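Local atomic coordinates of trichothecene 3-O-acetyltransferase TRI101 (Fusarium sporotrichioides, PDB entry 2ZBA), a protein that acetylates the 3-hydroxyl of trichothecene mycotoxin intermediates, using acetyl-CoA as the acetyl donor, in the pathway that leads to T-2 toxin. Residues 33-38 and 108-113; 62-67 and 174-179; 286-291 and 442-447. One frame throughout, in Å; residues are numbered along the deposited sequence.

Interaction 1: 33-38 and 108-113; sequences SLVYPV and EGLRKA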
ATOM      1  N   SER A  33     -10.122  -1.716  -3.501  1.00 18.03           N
ATOM      2  CA  SER A  33     -11.493  -2.032  -3.919  1.00 18.93           C
ATOM      3  C   SER A  33     -11.915  -3.399  -3.428  1.00 19.17           C
ATOM      4  O   SER A  33     -11.181  -4.376  -3.610  1.00 19.45           O
ATOM      5  CB  SER A  33     -11.639  -2.004  -5.438  1.00 18.19           C
ATOM      6  OG  SER A  33     -11.377  -0.731  -5.941  1.00 19.64           O
ATOM      7  N   LEU A  34     -13.106  -3.463  -2.834  1.00 19.58           N
ATOM      8  CA  LEU A  34     -13.680  -4.730  -2.370  1.00 20.39           C
ATOM      9  C   LEU A  34     -14.902  -5.034  -3.221  1.00 20.61           C
ATOM     10  O   LEU A  34     -15.841  -4.240  -3.248  1.00 20.97           O
ATOM     11  CB  LEU A  34     -14.060  -4.672  -0.892  1.00 19.97           C
ATOM     12  CG  LEU A  34     -12.940  -4.768   0.161  1.00 22.75           C
ATOM     13  CD1 LEU A  34     -11.763  -3.782  -0.079  1.00 19.41           C
ATOM     14  CD2 LEU A  34     -13.510  -4.610   1.581  1.00 20.77           C
ATOM     15  N   VAL A  35     -14.868  -6.171  -3.917  1.00 21.09           N
ATOM     16  CA  VAL A  35     -15.953  -6.620  -4.811  1.00 21.29           C
ATOM     17  C   VAL A  35     -16.823  -7.721  -4.169  1.00 22.01           C
ATOM     18  O   VAL A  35     -16.293  -8.703  -3.633  1.00 21.87           O
ATOM     19  CB  VAL A  35     -15.382  -7.133  -6.139  1.00 21.48           C
ATOM     20  CG1 VAL A  35     -16.501  -7.379  -7.173  1.00 20.81           C
ATOM     21  CG2 VAL A  35     -14.325  -6.143  -6.679  1.00 21.46           C
ATOM     22  N   TYR A  36     -18.148  -7.544  -4.254  1.00 22.36           N
ATOM     23  CA  TYR A  36     -19.162  -8.472  -3.734  1.00 23.17           C
ATOM     24  C   TYR A  36     -20.221  -8.766  -4.821  1.00 23.83           C
ATOM     25  O   TYR A  36     -20.560  -7.868  -5.603  1.00 23.44           O
ATOM     26  CB  TYR A  36     -19.916  -7.871  -2.549  1.00 23.48           C
ATOM     27  CG  TYR A  36     -19.092  -7.372  -1.381  1.00 23.82           C
ATOM     28  CD1 TYR A  36     -18.974  -8.120  -0.212  1.00 23.47           C
ATOM     29  CD2 TYR A  36     -18.464  -6.126  -1.436  1.00 23.41           C
ATOM     30  CE1 TYR A  36     -18.218  -7.642   0.872  1.00 26.14           C
ATOM     31  CE2 TYR A  36     -17.725  -5.642  -0.376  1.00 23.68           C
ATOM     32  CZ  TYR A  36     -17.596  -6.388   0.766  1.00 25.11           C
ATOM     33  OH  TYR A  36     -16.840  -5.877   1.802  1.00 25.69           O
ATOM     34  N   PRO A  37     -20.750 -10.015  -4.868  1.00 24.09           N
ATOM     35  CA  PRO A  37     -21.914 -10.281  -5.729  1.00 24.43           C
ATOM     36  C   PRO A  37     -23.176  -9.690  -5.096  1.00 25.25           C
ATOM     37  O   PRO A  37     -23.257  -9.586  -3.870  1.00 24.53           O
ATOM     38  CB  PRO A  37     -22.005 -11.814  -5.736  1.00 24.09           C
ATOM     39  CG  PRO A  37     -21.454 -12.233  -4.395  1.00 24.93           C
ATOM     40  CD  PRO A  37     -20.316 -11.225  -4.137  1.00 24.17           C
ATOM     41  N   VAL A  38     -24.135  -9.277  -5.919  1.00 26.36           N
ATOM     42  CA  VAL A  38     -25.426  -8.810  -5.414  1.00 28.04           C
ATOM     43  C   VAL A  38     -26.517  -9.591  -6.119  1.00 29.46           C
ATOM     44  O   VAL A  38     -26.646  -9.547  -7.358  1.00 29.30           O
ATOM     45  CB  VAL A  38     -25.634  -7.285  -5.594  1.00 28.06           C
ATOM     46  CG1 VAL A  38     -27.086  -6.885  -5.256  1.00 28.10           C
ATOM     47  CG2 VAL A  38     -24.646  -6.510  -4.737  0.50 27.30           C
ATOM     48  N   GLU A 108     -19.798 -10.923 -13.996  1.00 24.74           N
ATOM     49  CA  GLU A 108     -19.480 -12.055 -14.856  1.00 24.45           C
ATOM     50  C   GLU A 108     -18.261 -11.758 -15.702  1.00 23.89           C
ATOM     51  O   GLU A 108     -17.440 -12.652 -15.963  1.00 23.36           O
ATOM     52  CB  GLU A 108     -20.673 -12.495 -15.726  1.00 25.08           C
ATOM     53  CG  GLU A 108     -21.745 -13.339 -14.966  1.00 27.00           C
ATOM     54  CD  GLU A 108     -21.163 -14.400 -14.007  1.00 29.91           C
ATOM     55  OE1 GLU A 108     -20.350 -15.254 -14.442  1.00 32.68           O
ATOM     56  OE2 GLU A 108     -21.526 -14.384 -12.805  1.00 31.19           O
ATOM     57  N   GLY A 109     -18.142 -10.505 -16.140  1.00 23.20           N
ATOM     58  CA  GLY A 109     -16.947 -10.070 -16.872  1.00 22.44           C
ATOM     59  C   GLY A 109     -15.695 -10.175 -16.005  1.00 21.83           C
ATOM     60  O   GLY A 109     -14.628 -10.604 -16.467  1.00 22.01           O
ATOM     61  N   LEU A 110     -15.832  -9.777 -14.750  1.00 21.60           N
ATOM     62  CA  LEU A 110     -14.741  -9.871 -13.764  1.00 21.76           C
ATOM     63  C   LEU A 110     -14.324 -11.319 -13.460  1.00 22.06           C
ATOM     64  O   LEU A 110     -13.143 -11.653 -13.447  1.00 22.33           O
ATOM     65  CB  LEU A 110     -15.145  -9.155 -12.486  1.00 20.82           C
ATOM     66  CG  LEU A 110     -15.044  -7.622 -12.580  1.00 20.14           C
ATOM     67  CD1 LEU A 110     -15.737  -6.928 -11.393  1.00 18.00           C
ATOM     68  CD2 LEU A 110     -13.587  -7.172 -12.721  1.00 16.43           C
ATOM     69  N   ARG A 111     -15.305 -12.180 -13.242  1.00 22.69           N
ATOM     70  CA  ARG A 111     -15.050 -13.608 -12.987  1.00 22.39           C
ATOM     71  C   ARG A 111     -14.356 -14.304 -14.151  1.00 22.71           C
ATOM     72  O   ARG A 111     -13.383 -15.042 -13.950  1.00 23.42           O
ATOM     73  CB  ARG A 111     -16.359 -14.291 -12.638  1.00 22.22           C
ATOM     74  CG  ARG A 111     -16.884 -13.810 -11.314  1.00 21.81           C
ATOM     75  CD  ARG A 111     -18.309 -14.159 -11.157  1.00 21.46           C
ATOM     76  NE  ARG A 111     -18.787 -14.015  -9.793  1.00 23.58           N
ATOM     77  CZ  ARG A 111     -20.069 -14.105  -9.456  1.00 24.35           C
ATOM     78  NH1 ARG A 111     -20.977 -14.315 -10.405  1.00 25.21           N
ATOM     79  NH2 ARG A 111     -20.445 -13.975  -8.198  1.00 23.71           N
ATOM     80  N   LYS A 112     -14.810 -14.035 -15.372  1.00 22.14           N
ATOM     81  CA  LYS A 112     -14.281 -14.750 -16.525  1.00 22.97           C
ATOM     82  C   LYS A 112     -12.835 -14.360 -16.867  1.00 22.63           C
ATOM     83  O   LYS A 112     -12.090 -15.159 -17.463  1.00 22.46           O
ATOM     84  CB  LYS A 112     -15.208 -14.599 -17.736  1.00 23.41           C
ATOM     85  CG  LYS A 112     -15.068 -15.721 -18.762  1.00 24.54           C
ATOM     86  N   ALA A 113     -12.450 -13.131 -16.501  1.00 22.15           N
ATOM     87  CA  ALA A 113     -11.102 -12.626 -16.768  1.00 21.93           C
ATOM     88  C   ALA A 113     -10.193 -12.729 -15.545  1.00 21.80           C
ATOM     89  O   ALA A 113      -8.977 -12.517 -15.639  1.00 22.37           O
ATOM     90  CB  ALA A 113     -11.149 -11.169 -17.339  1.00 21.25           C
TER
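Val35 on strand 29-37 and Leu110 on the helix that runs through 108-113 face one another across the inner half of this contact. Both side chains set out toward the other segment, and the branches that meet are CG1 of Val35 and CD1 of Leu110, 4.3 Å apart. That is a light van der Waals touch, but both residues are buried. The close packing around them comes from the rest of the domain: Phe120 and Ile158 also press on the Val35 side chain, as does Ser407 from the neighbouring strand. At the next residue, Arg111, the character changes. Here Pro37 CB lies 3.6 Å from NH2 of Arg111, approaching the guanidinium obliquely, and both residues are partly exposed. Arg111 can reach that far because its chain runs extended from CG to NE after leaving the backbone with CG beside the N (chi1 -68°). Its charged end is well supplied: NE forms a salt bridge with Glu406, and Glu108, one turn earlier on the same helix, lies in the guanidinium plane at its edge. The Arg111 NH1 to Glu108 OE2 distance of 2.5 Å is very short, so the exact placing of that pair is doubtful. Glu406 works twice, since its backbone is also hydrogen-bonded to Val35. The strand and helix backbones stay well apart, with CA of Val35 9.6 Å from CA of Leu110, and only about 100 Å² is buried in all. This is a short helix laid against one face of a mixed β-sheet, while Tyr36 points from the other face; strand 29-37, lying between 156-164 and the edge strand 407-409, a piece from much later in the chain, fits the two-domain α/β fold of BAHD acyltransferases.

Interaction 2: 62-67 and 174-179; sequences FPWVAG and DAIIRL
Asp174 OD2 has two partners: NH2 of Arg178, one turn on in the same helix, makes a salt bridge to it at 2.7 Å, and the backbone N of Gly392 donates a hydrogen bond. The other oxygen, OD1, bonds to the hydroxyl of Tyr396, so this carboxylate ties the helix to the 392-396 loop. The contact with 62-67 is made elsewhere on the helix and is wholly apolar. CD1 of Ile176 comes within 4.0 Å of CH2 at the far corner of the Trp64 indole, the two side chains arriving from opposite directions. Trp64 has CG between its backbone N and carbonyl carbon (chi1 64°), a placement that swings the benzo ring out to Ile176. Val65 CG1 rests 3.7 Å above one indole face, toward the rim, and Arg201 adds a cation-pi contact. A turn along the helix, CD1 of Leu179 meets CE2 of Phe62 obliquely at 4.2 Å. Bonds such as Ala66 N to Pro63 O (3.0 Å) wind 63-66 into a 3-10 turn. All four touching residues are buried. The turn joins helix 44-61 to strand 68-72; Leu58 of that helix touches both Val65 and Leu179, and Met197 of helix 191-197 packs on Phe62, Trp64 and Val65, so the helix 170-184 sits in a three-helix cluster.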
ATOM      1  N   PHE A  62     -15.006   8.776  16.505  1.00 27.78           N
ATOM      2  CA  PHE A  62     -13.722   9.342  16.050  1.00 26.63           C
ATOM      3  C   PHE A  62     -13.906  10.434  15.006  1.00 26.00           C
ATOM      4  O   PHE A  62     -13.734  10.176  13.816  1.00 26.67           O
ATOM      5  CB  PHE A  62     -12.830   8.243  15.455  1.00 26.02           C
ATOM      6  CG  PHE A  62     -12.816   6.988  16.255  1.00 24.98           C
ATOM      7  CD1 PHE A  62     -12.150   6.934  17.484  1.00 24.72           C
ATOM      8  CD2 PHE A  62     -13.474   5.851  15.791  1.00 24.00           C
ATOM      9  CE1 PHE A  62     -12.143   5.768  18.243  1.00 24.26           C
ATOM     10  CE2 PHE A  62     -13.471   4.677  16.542  1.00 25.32           C
ATOM     11  CZ  PHE A  62     -12.801   4.634  17.771  1.00 23.96           C
ATOM     12  N   PRO A  63     -14.261  11.661  15.437  1.00 25.52           N
ATOM     13  CA  PRO A  63     -14.547  12.776  14.509  1.00 25.20           C
ATOM     14  C   PRO A  63     -13.510  13.019  13.400  1.00 24.84           C
ATOM     15  O   PRO A  63     -13.875  13.321  12.243  1.00 24.49           O
ATOM     16  CB  PRO A  63     -14.667  13.988  15.450  1.00 25.66           C
ATOM     17  CG  PRO A  63     -15.161  13.386  16.753  1.00 25.49           C
ATOM     18  CD  PRO A  63     -14.449  12.058  16.850  1.00 25.67           C
ATOM     19  N   TRP A  64     -12.233  12.857  13.734  1.00 24.44           N
ATOM     20  CA  TRP A  64     -11.147  13.173  12.806  1.00 24.19           C
ATOM     21  C   TRP A  64     -11.153  12.381  11.471  1.00 24.05           C
ATOM     22  O   TRP A  64     -10.644  12.864  10.450  1.00 23.07           O
ATOM     23  CB  TRP A  64      -9.803  13.060  13.520  1.00 24.44           C
ATOM     24  CG  TRP A  64      -9.481  11.700  13.996  1.00 24.45           C
ATOM     25  CD1 TRP A  64      -9.648  11.212  15.261  1.00 24.14           C
ATOM     26  CD2 TRP A  64      -8.920  10.631  13.220  1.00 25.36           C
ATOM     27  NE1 TRP A  64      -9.232   9.905  15.318  1.00 25.53           N
ATOM     28  CE2 TRP A  64      -8.774   9.524  14.082  1.00 25.91           C
ATOM     29  CE3 TRP A  64      -8.503  10.509  11.882  1.00 25.19           C
ATOM     30  CZ2 TRP A  64      -8.232   8.306  13.652  1.00 25.00           C
ATOM     31  CZ3 TRP A  64      -7.979   9.287  11.451  1.00 24.71           C
ATOM     32  CH2 TRP A  64      -7.849   8.206  12.334  1.00 24.77           C
ATOM     33  N   VAL A  65     -11.752  11.187  11.470  1.00 23.94           N
ATOM     34  CA  VAL A  65     -11.818  10.378  10.241  1.00 23.68           C
ATOM     35  C   VAL A  65     -12.520  11.131   9.128  1.00 23.83           C
ATOM     36  O   VAL A  65     -12.244  10.901   7.956  1.00 23.97           O
ATOM     37  CB  VAL A  65     -12.464   8.985  10.462  1.00 24.23           C
ATOM     38  CG1 VAL A  65     -11.751   8.283  11.590  1.00 23.60           C
ATOM     39  CG2 VAL A  65     -13.992   9.088  10.735  1.00 22.69           C
ATOM     40  N   ALA A  66     -13.389  12.065   9.528  1.00 24.35           N
ATOM     41  CA  ALA A  66     -14.190  12.887   8.625  1.00 24.66           C
ATOM     42  C   ALA A  66     -13.481  14.193   8.235  1.00 24.82           C
ATOM     43  O   ALA A  66     -14.024  14.985   7.443  1.00 25.25           O
ATOM     44  CB  ALA A  66     -15.542  13.198   9.268  1.00 24.84           C
ATOM     45  N   GLY A  67     -12.267  14.386   8.765  1.00 24.07           N
ATOM     46  CA  GLY A  67     -11.494  15.599   8.556  1.00 23.56           C
ATOM     47  C   GLY A  67     -10.825  15.711   7.206  1.00 23.40           C
ATOM     48  O   GLY A  67     -11.079  14.914   6.283  1.00 22.85           O
ATOM     49  N   ASP A 174      -6.445   0.052   6.578  1.00 16.88           N
ATOM     50  CA  ASP A 174      -7.097  -1.226   6.871  1.00 18.26           C
ATOM     51  C   ASP A 174      -7.714  -1.257   8.265  1.00 18.15           C
ATOM     52  O   ASP A 174      -8.822  -1.758   8.441  1.00 18.98           O
ATOM     53  CB  ASP A 174      -6.092  -2.378   6.724  1.00 17.51           C
ATOM     54  CG  ASP A 174      -6.695  -3.731   7.038  1.00 19.44           C
ATOM     55  OD1 ASP A 174      -7.729  -4.111   6.424  1.00 21.44           O
ATOM     56  OD2 ASP A 174      -6.120  -4.424   7.895  1.00 19.47           O
ATOM     57  N   ALA A 175      -6.985  -0.747   9.254  1.00 18.68           N
ATOM     58  CA  ALA A 175      -7.492  -0.638  10.623  1.00 19.41           C
ATOM     59  C   ALA A 175      -8.756   0.213  10.689  1.00 19.59           C
ATOM     60  O   ALA A 175      -9.727  -0.145  11.368  1.00 19.83           O
ATOM     61  CB  ALA A 175      -6.408  -0.074  11.557  1.00 19.32           C
ATOM     62  N   ILE A 176      -8.740   1.346   9.989  1.00 19.52           N
ATOM     63  CA  ILE A 176      -9.909   2.227   9.927  1.00 19.66           C
ATOM     64  C   ILE A 176     -11.067   1.519   9.230  1.00 19.43           C
ATOM     65  O   ILE A 176     -12.206   1.589   9.689  1.00 19.31           O
ATOM     66  CB  ILE A 176      -9.593   3.571   9.208  1.00 19.63           C
ATOM     67  CG1 ILE A 176      -8.652   4.444  10.059  1.00 20.25           C
ATOM     68  CG2 ILE A 176     -10.875   4.342   8.869  1.00 21.25           C
ATOM     69  CD1 ILE A 176      -8.123   5.671   9.288  1.00 18.96           C
ATOM     70  N   ILE A 177     -10.765   0.851   8.122  1.00 19.11           N
ATOM     71  CA  ILE A 177     -11.766   0.104   7.362  1.00 19.56           C
ATOM     72  C   ILE A 177     -12.389  -1.045   8.186  1.00 20.66           C
ATOM     73  O   ILE A 177     -13.613  -1.255   8.146  1.00 20.85           O
ATOM     74  CB  ILE A 177     -11.179  -0.415   6.019  1.00 19.62           C
ATOM     75  CG1 ILE A 177     -10.771   0.769   5.135  1.00 18.73           C
ATOM     76  CG2 ILE A 177     -12.207  -1.284   5.276  1.00 19.16           C
ATOM     77  CD1 ILE A 177     -10.025   0.389   3.854  1.00 18.56           C
ATOM     78  N   ARG A 178     -11.550  -1.761   8.942  1.00 21.13           N
ATOM     79  CA  ARG A 178     -12.008  -2.783   9.887  1.00 22.62           C
ATOM     80  C   ARG A 178     -13.021  -2.198  10.872  1.00 22.91           C
ATOM     81  O   ARG A 178     -14.093  -2.780  11.092  1.00 23.29           O
ATOM     82  CB  ARG A 178     -10.807  -3.386  10.627  1.00 22.63           C
ATOM     83  CG  ARG A 178     -11.094  -4.550  11.569  1.00 23.30           C
ATOM     84  CD  ARG A 178      -9.797  -4.966  12.284  1.00 25.06           C
ATOM     85  NE  ARG A 178      -8.811  -5.504  11.349  1.00 32.16           N
ATOM     86  CZ  ARG A 178      -7.586  -5.019  11.124  1.00 33.21           C
ATOM     87  NH1 ARG A 178      -7.124  -3.959  11.795  1.00 33.12           N
ATOM     88  NH2 ARG A 178      -6.808  -5.626  10.227  1.00 32.69           N
ATOM     89  N   LEU A 179     -12.704  -1.022  11.425  1.00 23.17           N
ATOM     90  CA  LEU A 179     -13.584  -0.348  12.385  1.00 23.34           C
ATOM     91  C   LEU A 179     -14.877   0.198  11.767  1.00 23.10           C
ATOM     92  O   LEU A 179     -15.916   0.225  12.428  1.00 23.27           O
ATOM     93  CB  LEU A 179     -12.845   0.754  13.173  1.00 23.14           C
ATOM     94  CG  LEU A 179     -11.721   0.317  14.133  1.00 24.04           C
ATOM     95  CD1 LEU A 179     -11.226   1.501  14.908  1.00 21.84           C
ATOM     96  CD2 LEU A 179     -12.117  -0.812  15.102  1.00 24.14           C
TER

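Interaction 3: 286-291 and 442-447; sequences LARLDA and MERLKA
Arg444 leaves its helix with CG beside the backbone N (chi1 -69°), runs straight through chi2, then bends at chi3 (-99°), and that bend lays its guanidinium flat against Ala287. The alanine methyl sits 3.4 Å above the plane, over the centre of the group, with NE and CZ of Arg444 both 3.5 Å from Ala287 CB. Arg288 joins from an oblique direction, its CB 3.9 Å from NH2 of Arg444. From there its own chain goes extended from CG to NE and carries the charge elsewhere: NE to a salt bridge with Asp441, NH2 to the carbonyl oxygen of Ser380. The two positive groups therefore avoid meeting, with NE of Arg288 5.5 Å from NH2 of Arg444, and Glu440, in a salt bridge with that same NH2, probably eases what repulsion remains. Across the segments the contact rests on a methyl against a flat cation, without polar bonding, at the protein surface. Ala287 is exposed and Arg444 partly so. Deeper down, Arg444 leans on Val284 and Leu445 packs on Ser280 and Val284, all near the end of helix 269-285. The 286-291 loop leads from that helix into strand 294-302, while helix 439-446 follows strand 431-438 and sets Met442, a selenomethionine here, on strand 237-244; all three strands belong to the same seven-stranded mixed sheet.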
ATOM      1  N   LEU A 286      18.559  -8.310 -17.818  1.00 27.95           N
ATOM      2  CA  LEU A 286      19.857  -8.666 -18.391  1.00 28.54           C
ATOM      3  C   LEU A 286      19.860  -8.643 -19.914  1.00 29.20           C
ATOM      4  O   LEU A 286      20.924  -8.593 -20.528  1.00 30.02           O
ATOM      5  CB  LEU A 286      20.310 -10.038 -17.908  1.00 28.44           C
ATOM      6  CG  LEU A 286      20.825 -10.102 -16.476  1.00 27.92           C
ATOM      7  CD1 LEU A 286      21.150 -11.541 -16.125  1.00 27.98           C
ATOM      8  CD2 LEU A 286      22.043  -9.185 -16.337  1.00 29.00           C
ATOM      9  N   ALA A 287      18.673  -8.677 -20.519  1.00 29.53           N
ATOM     10  CA  ALA A 287      18.553  -8.519 -21.966  1.00 29.62           C
ATOM     11  C   ALA A 287      18.756  -7.064 -22.427  1.00 29.84           C
ATOM     12  O   ALA A 287      18.900  -6.819 -23.624  1.00 30.20           O
ATOM     13  CB  ALA A 287      17.212  -9.069 -22.452  0.50 29.49           C
ATOM     14  N   ARG A 288      18.787  -6.107 -21.494  1.00 29.51           N
ATOM     15  CA  ARG A 288      18.853  -4.683 -21.861  1.00 29.16           C
ATOM     16  C   ARG A 288      19.786  -3.809 -21.003  1.00 29.95           C
ATOM     17  O   ARG A 288      20.000  -2.638 -21.306  1.00 30.33           O
ATOM     18  CB  ARG A 288      17.437  -4.059 -21.952  1.00 29.44           C
ATOM     19  CG  ARG A 288      16.634  -3.994 -20.632  1.00 28.63           C
ATOM     20  CD  ARG A 288      15.491  -2.942 -20.684  1.00 27.08           C
ATOM     21  NE  ARG A 288      14.869  -2.754 -19.369  1.00 23.76           N
ATOM     22  CZ  ARG A 288      15.206  -1.802 -18.487  1.00 23.78           C
ATOM     23  NH1 ARG A 288      16.163  -0.915 -18.765  1.00 21.93           N
ATOM     24  NH2 ARG A 288      14.581  -1.729 -17.313  1.00 18.66           N
ATOM     25  N   LEU A 289      20.341  -4.385 -19.944  1.00 30.74           N
ATOM     26  CA  LEU A 289      21.297  -3.688 -19.078  1.00 31.10           C
ATOM     27  C   LEU A 289      22.544  -4.551 -18.872  1.00 31.70           C
ATOM     28  O   LEU A 289      22.423  -5.775 -18.809  1.00 31.22           O
ATOM     29  CB  LEU A 289      20.668  -3.413 -17.707  1.00 30.65           C
ATOM     30  CG  LEU A 289      19.431  -2.527 -17.557  1.00 29.44           C
ATOM     31  CD1 LEU A 289      18.855  -2.733 -16.169  1.00 28.23           C
ATOM     32  CD2 LEU A 289      19.769  -1.063 -17.788  0.50 28.82           C
ATOM     33  N   ASP A 290      23.716  -3.910 -18.742  1.00 32.60           N
ATOM     34  CA  ASP A 290      24.974  -4.590 -18.337  1.00 33.88           C
ATOM     35  C   ASP A 290      24.758  -5.466 -17.107  1.00 33.46           C
ATOM     36  O   ASP A 290      23.925  -5.147 -16.260  1.00 34.30           O
ATOM     37  CB  ASP A 290      26.090  -3.582 -17.990  1.00 34.10           C
ATOM     38  CG  ASP A 290      26.855  -3.070 -19.207  1.00 36.99           C
ATOM     39  OD1 ASP A 290      26.974  -3.793 -20.223  1.00 39.81           O
ATOM     40  OD2 ASP A 290      27.372  -1.925 -19.135  1.00 39.12           O
ATOM     41  N   ALA A 291      25.521  -6.553 -17.007  1.00 33.02           N
ATOM     42  CA  ALA A 291      25.499  -7.448 -15.845  1.00 32.66           C
ATOM     43  C   ALA A 291      25.806  -6.711 -14.532  1.00 32.25           C
ATOM     44  O   ALA A 291      25.232  -7.011 -13.493  1.00 32.31           O
ATOM     45  CB  ALA A 291      26.481  -8.613 -16.055  1.00 32.65           C
HETATM   46  N   MSE A 442       8.093  -6.332 -19.267  1.00 28.27           N
HETATM   47  CA  MSE A 442       6.822  -7.044 -19.107  1.00 29.20           C
HETATM   48  C   MSE A 442       6.701  -8.257 -20.038  1.00 29.02           C
HETATM   49  O   MSE A 442       6.323  -9.332 -19.596  1.00 29.19           O
HETATM   50  CB  MSE A 442       5.626  -6.102 -19.298  1.00 29.22           C
HETATM   51  CG  MSE A 442       4.282  -6.708 -18.868  1.00 29.82           C
HETATM   52 SE   MSE A 442       4.034  -6.912 -16.944  0.80 32.72          SE
HETATM   53  CE  MSE A 442       3.557  -5.025 -16.483  1.00 29.58           C
ATOM     54  N   GLU A 443       7.025  -8.080 -21.319  1.00 29.78           N
ATOM     55  CA  GLU A 443       6.846  -9.150 -22.307  1.00 30.19           C
ATOM     56  C   GLU A 443       7.877 -10.269 -22.161  1.00 29.99           C
ATOM     57  O   GLU A 443       7.563 -11.439 -22.392  1.00 30.00           O
ATOM     58  CB  GLU A 443       6.774  -8.609 -23.748  1.00 30.30           C
ATOM     59  CG  GLU A 443       7.934  -7.750 -24.252  1.00 30.99           C
ATOM     60  CD  GLU A 443       7.708  -7.260 -25.696  1.00 31.94           C
ATOM     61  OE1 GLU A 443       7.494  -8.119 -26.589  0.60 33.52           O
ATOM     62  OE2 GLU A 443       7.735  -6.025 -25.940  0.60 32.74           O
ATOM     63  N   ARG A 444       9.096  -9.909 -21.754  1.00 29.36           N
ATOM     64  CA  ARG A 444      10.116 -10.903 -21.462  1.00 29.51           C
ATOM     65  C   ARG A 444       9.807 -11.689 -20.184  1.00 29.06           C
ATOM     66  O   ARG A 444      10.104 -12.884 -20.107  1.00 29.29           O
ATOM     67  CB  ARG A 444      11.520 -10.274 -21.445  1.00 29.68           C
ATOM     68  CG  ARG A 444      11.969  -9.836 -22.843  1.00 30.17           C
ATOM     69  CD  ARG A 444      13.473  -9.602 -22.971  1.00 31.11           C
ATOM     70  NE  ARG A 444      13.839  -8.190 -22.883  1.00 34.02           N
ATOM     71  CZ  ARG A 444      14.379  -7.470 -23.868  1.00 35.03           C
ATOM     72  NH1 ARG A 444      14.637  -8.015 -25.054  1.00 35.19           N
ATOM     73  NH2 ARG A 444      14.683  -6.194 -23.656  1.00 35.54           N
ATOM     74  N   LEU A 445       9.183 -11.036 -19.207  1.00 28.04           N
ATOM     75  CA  LEU A 445       8.812 -11.687 -17.945  1.00 27.97           C
ATOM     76  C   LEU A 445       7.700 -12.702 -18.181  1.00 28.01           C
ATOM     77  O   LEU A 445       7.799 -13.866 -17.767  1.00 27.79           O
ATOM     78  CB  LEU A 445       8.367 -10.660 -16.894  1.00 27.41           C
ATOM     79  CG  LEU A 445       8.308 -11.183 -15.462  1.00 27.78           C
ATOM     80  CD1 LEU A 445       9.693 -11.605 -14.983  1.00 28.38           C
ATOM     81  CD2 LEU A 445       7.676 -10.172 -14.507  1.00 27.83           C
ATOM     82  N   LYS A 446       6.649 -12.239 -18.857  1.00 27.76           N
ATOM     83  CA  LYS A 446       5.509 -13.068 -19.239  1.00 28.05           C
ATOM     84  C   LYS A 446       5.916 -14.300 -20.058  1.00 28.05           C
ATOM     85  O   LYS A 446       5.329 -15.357 -19.900  1.00 27.88           O
ATOM     86  CB  LYS A 446       4.498 -12.230 -20.014  1.00 27.80           C
ATOM     87  CG  LYS A 446       3.707 -11.266 -19.139  1.00 27.41           C
ATOM     88  CD  LYS A 446       3.019 -10.197 -19.979  1.00 27.27           C
ATOM     89  CE  LYS A 446       2.057 -10.797 -20.996  1.00 26.24           C
ATOM     90  NZ  LYS A 446       1.257  -9.728 -21.640  1.00 27.76           N
ATOM     91  N   ALA A 447       6.928 -14.155 -20.910  1.00 28.45           N
ATOM     92  CA  ALA A 447       7.456 -15.281 -21.692  1.00 28.92           C
ATOM     93  C   ALA A 447       8.541 -16.107 -20.980  1.00 29.28           C
ATOM     94  O   ALA A 447       9.015 -17.115 -21.517  1.00 29.49           O
ATOM     95  CB  ALA A 447       7.966 -14.793 -23.039  1.00 29.22           C
TER

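In the fold
Interactions 1 and 2 belong to the N-terminal half of the enzyme, with centres 26 Å apart and segments that alternate along the chain: 33-38, 62-67, 108-113, then 174-179. The 392-411 region touches both, since Tyr396 accepts from Tyr36 through its backbone oxygen and bonds Asp174 through its hydroxyl. Interaction 3 comes later in the sequence, in the other half, beside the seven-stranded sheet; its centre lies 43 Å from interaction 2, on the opposite side of the chain's centre, and 33 Å from interaction 1. The three contacts thus fasten helices and loops in two separate α/β halves, with bound coenzyme A and T-2 toxin lying between them.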